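Local coordinates for endopolygalacturonase (PDB 1KCC), which probably hydrolyses the alpha-1,4 links between galacturonate units inside polygalacturonan, as a family 28 glycoside hydrolase acting on plant cell-wall pectin, at residues K88-G93 / G149-G154. Numbering follows the deposited sequence.
Sequences KGTNNG and GHNTDG. With NAG (2-acetamido-2-deoxy-beta-D-glucopyranose), chain C; GTR (beta-D-galactopyranuronic acid), chain B.
O3 of the bound galacturonate GTR is gripped from both segments: ND2 of N91 donates to it almost straight (3.2 Å, 171°) and ND2 of N151 donates at 3.0 Å. The other end of the N151 amide faces the 88-93 loop, where OD1 accepts the backbone N-H of T90 at 2.8 Å, the donor lying 33° from the carbonyl plane. CG of N151 lies anti to the carbonyl carbon (chi1 -63°), which carries the amide in between loop and sugar, and the N91 amide stands nearly perpendicular to it. H150 meets the neighbouring hydroxyl in its ring plane, NE2 hydrogen-bonding GTR O2 at 2.7 Å, while CA of G89 packs at the ring edge. G89, with no side chain, lets its CA come within 3.4 Å of N151 OD1. An alanine in place of N151 would remove both hydrogen bonds of the side-chain amide, and is likely to leave T90 N without its acceptor and O3 held less firmly. H195, D173, R226, K228 and Y262 complete the sugar site on the parallel beta-helix; N92 carries an N-linked NAG. Because one amide uses its oxygen on the loop and its nitrogen on the sugar, loop position and galacturonate recognition are probably coupled.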
loop_
_atom_site.group_PDB
_atom_site.type_symbol
_atom_site.label_atom_id
_atom_site.label_comp_id
_atom_site.label_asym_id
_atom_site.label_seq_id
_atom_site.Cartn_x
_atom_site.Cartn_y
_atom_site.Cartn_z
ATOM N N LYS A 88 -18.983 -3.951 0.330
ATOM C CA LYS A 88 -18.453 -5.273 0.716
ATOM C C LYS A 88 -17.087 -5.517 0.149
ATOM O O LYS A 88 -16.429 -6.512 0.533
ATOM C CB LYS A 88 -19.420 -6.380 0.309
ATOM C CG LYS A 88 -20.803 -6.222 1.007
ATOM C CD LYS A 88 -21.732 -7.345 0.581
ATOM C CE LYS A 88 -23.029 -7.364 1.418
ATOM N NZ LYS A 88 -23.807 -8.664 1.111
ATOM N N GLY A 89 -16.591 -4.660 -0.741
ATOM C CA GLY A 89 -15.201 -4.857 -1.218
ATOM C C GLY A 89 -14.970 -6.236 -1.802
ATOM O O GLY A 89 -15.814 -6.790 -2.519
ATOM N N THR A 90 -13.801 -6.766 -1.492
ATOM C CA THR A 90 -13.447 -8.090 -1.990
ATOM C C THR A 90 -13.823 -9.196 -1.020
ATOM O O THR A 90 -13.442 -10.338 -1.204
ATOM C CB THR A 90 -11.939 -8.093 -2.394
ATOM O OG1 THR A 90 -11.110 -7.595 -1.347
ATOM C CG2 THR A 90 -11.703 -7.194 -3.601
ATOM N N ASN A 91 -14.575 -8.826 0.037
ATOM C CA ASN A 91 -14.987 -9.836 0.985
ATOM C C ASN A 91 -16.217 -10.558 0.568
ATOM O O ASN A 91 -16.397 -11.751 0.944
ATOM C CB ASN A 91 -15.185 -9.180 2.376
ATOM C CG ASN A 91 -13.781 -8.809 2.900
ATOM O OD1 ASN A 91 -12.790 -9.584 2.699
ATOM N ND2 ASN A 91 -13.626 -7.703 3.568
ATOM N N ASN A 92 -17.090 -9.920 -0.157
ATOM C CA ASN A 92 -18.368 -10.484 -0.615
ATOM C C ASN A 92 -18.993 -9.504 -1.570
ATOM O O ASN A 92 -18.385 -8.502 -1.949
ATOM C CB ASN A 92 -19.280 -10.749 0.598
ATOM C CG ASN A 92 -20.281 -11.846 0.271
ATOM O OD1 ASN A 92 -20.414 -12.359 -0.806
ATOM N ND2 ASN A 92 -20.985 -12.314 1.264
ATOM N N GLY A 93 -20.210 -9.732 -1.979
ATOM C CA GLY A 93 -20.985 -8.807 -2.795
ATOM C C GLY A 93 -20.580 -8.893 -4.266
ATOM O O GLY A 93 -20.226 -9.923 -4.833
ATOM N N GLY A 149 -17.105 2.352 -0.867
ATOM C CA GLY A 149 -15.774 1.880 -1.257
ATOM C C GLY A 149 -15.197 1.007 -0.143
ATOM O O GLY A 149 -15.390 1.310 1.046
ATOM N N HIS A 150 -14.478 -0.048 -0.490
ATOM C CA HIS A 150 -13.938 -0.946 0.533
ATOM C C HIS A 150 -12.796 -1.733 -0.094
ATOM O O HIS A 150 -12.804 -2.027 -1.308
ATOM C CB HIS A 150 -15.041 -1.823 1.076
ATOM C CG HIS A 150 -14.649 -2.429 2.407
ATOM N ND1 HIS A 150 -14.621 -1.704 3.569
ATOM C CD2 HIS A 150 -14.278 -3.697 2.714
ATOM C CE1 HIS A 150 -14.232 -2.474 4.583
ATOM N NE2 HIS A 150 -14.025 -3.711 4.085
ATOM N N ASN A 151 -11.807 -2.105 0.706
ATOM C CA ASN A 151 -10.637 -2.835 0.196
ATOM C C ASN A 151 -9.943 -2.050 -0.942
ATOM O O ASN A 151 -9.313 -2.646 -1.816
ATOM C CB ASN A 151 -10.961 -4.255 -0.282
ATOM C CG ASN A 151 -11.473 -5.113 0.859
ATOM O OD1 ASN A 151 -12.614 -5.599 0.802
ATOM N ND2 ASN A 151 -10.667 -5.329 1.898
ATOM N N THR A 152 -9.991 -0.721 -0.825
ATOM C CA THR A 152 -9.390 0.169 -1.852
ATOM C C THR A 152 -7.939 0.527 -1.521
ATOM O O THR A 152 -7.547 1.687 -1.568
ATOM C CB THR A 152 -10.277 1.403 -2.016
ATOM O OG1 THR A 152 -10.634 1.842 -0.683
ATOM C CG2 THR A 152 -11.534 1.090 -2.832
ATOM N N ASP A 153 -7.139 -0.525 -1.263
ATOM C CA ASP A 153 -5.742 -0.292 -0.894
ATOM C C ASP A 153 -5.048 0.591 -1.939
ATOM O O ASP A 153 -5.224 0.422 -3.131
ATOM C CB ASP A 153 -4.968 -1.620 -0.897
ATOM C CG ASP A 153 -5.472 -2.707 0.013
ATOM O OD1 ASP A 153 -6.664 -2.691 0.372
ATOM O OD2 ASP A 153 -4.670 -3.610 0.356
ATOM N N GLY A 154 -4.182 1.502 -1.465
ATOM C CA GLY A 154 -3.442 2.316 -2.409
ATOM C C GLY A 154 -2.394 1.516 -3.164
ATOM O O GLY A 154 -2.429 1.395 -4.394
HETATM C C1 NAG C . -22.161 -13.158 0.996
HETATM C C2 NAG C . -21.918 -14.239 2.082
HETATM C C3 NAG C . -23.077 -15.230 1.951
HETATM C C4 NAG C . -24.394 -14.470 2.134
HETATM C C5 NAG C . -24.510 -13.309 1.056
HETATM C C6 NAG C . -25.735 -12.551 1.393
HETATM C C7 NAG C . -20.001 -15.727 2.534
HETATM C C8 NAG C . -18.828 -16.314 1.907
HETATM N N2 NAG C . -20.715 -14.936 1.703
HETATM O O3 NAG C . -22.995 -16.295 2.916
HETATM O O4 NAG C . -25.462 -15.336 1.695
HETATM O O5 NAG C . -23.347 -12.442 1.261
HETATM O O6 NAG C . -25.763 -11.291 0.793
HETATM O O7 NAG C . -20.276 -15.885 3.640
HETATM C C1 GTR B . -11.416 -4.414 7.031
HETATM C C2 GTR B . -11.524 -5.178 5.722
HETATM C C3 GTR B . -10.591 -6.280 5.713
HETATM C C4 GTR B . -9.121 -5.807 5.926
HETATM C C5 GTR B . -9.143 -4.982 7.227
HETATM C C6 GTR B . -7.783 -4.364 7.486
HETATM O O1 GTR B . -12.293 -3.329 7.059
HETATM O O2 GTR B . -12.880 -5.644 5.570
HETATM O O3 GTR B . -10.669 -6.979 4.399
HETATM O O4 GTR B . -8.685 -5.035 4.796
HETATM O O5 GTR B . -10.097 -3.899 7.162
HETATM O O6A GTR B . -7.574 -3.134 7.411
HETATM O O6B GTR B . -6.904 -5.178 7.796
#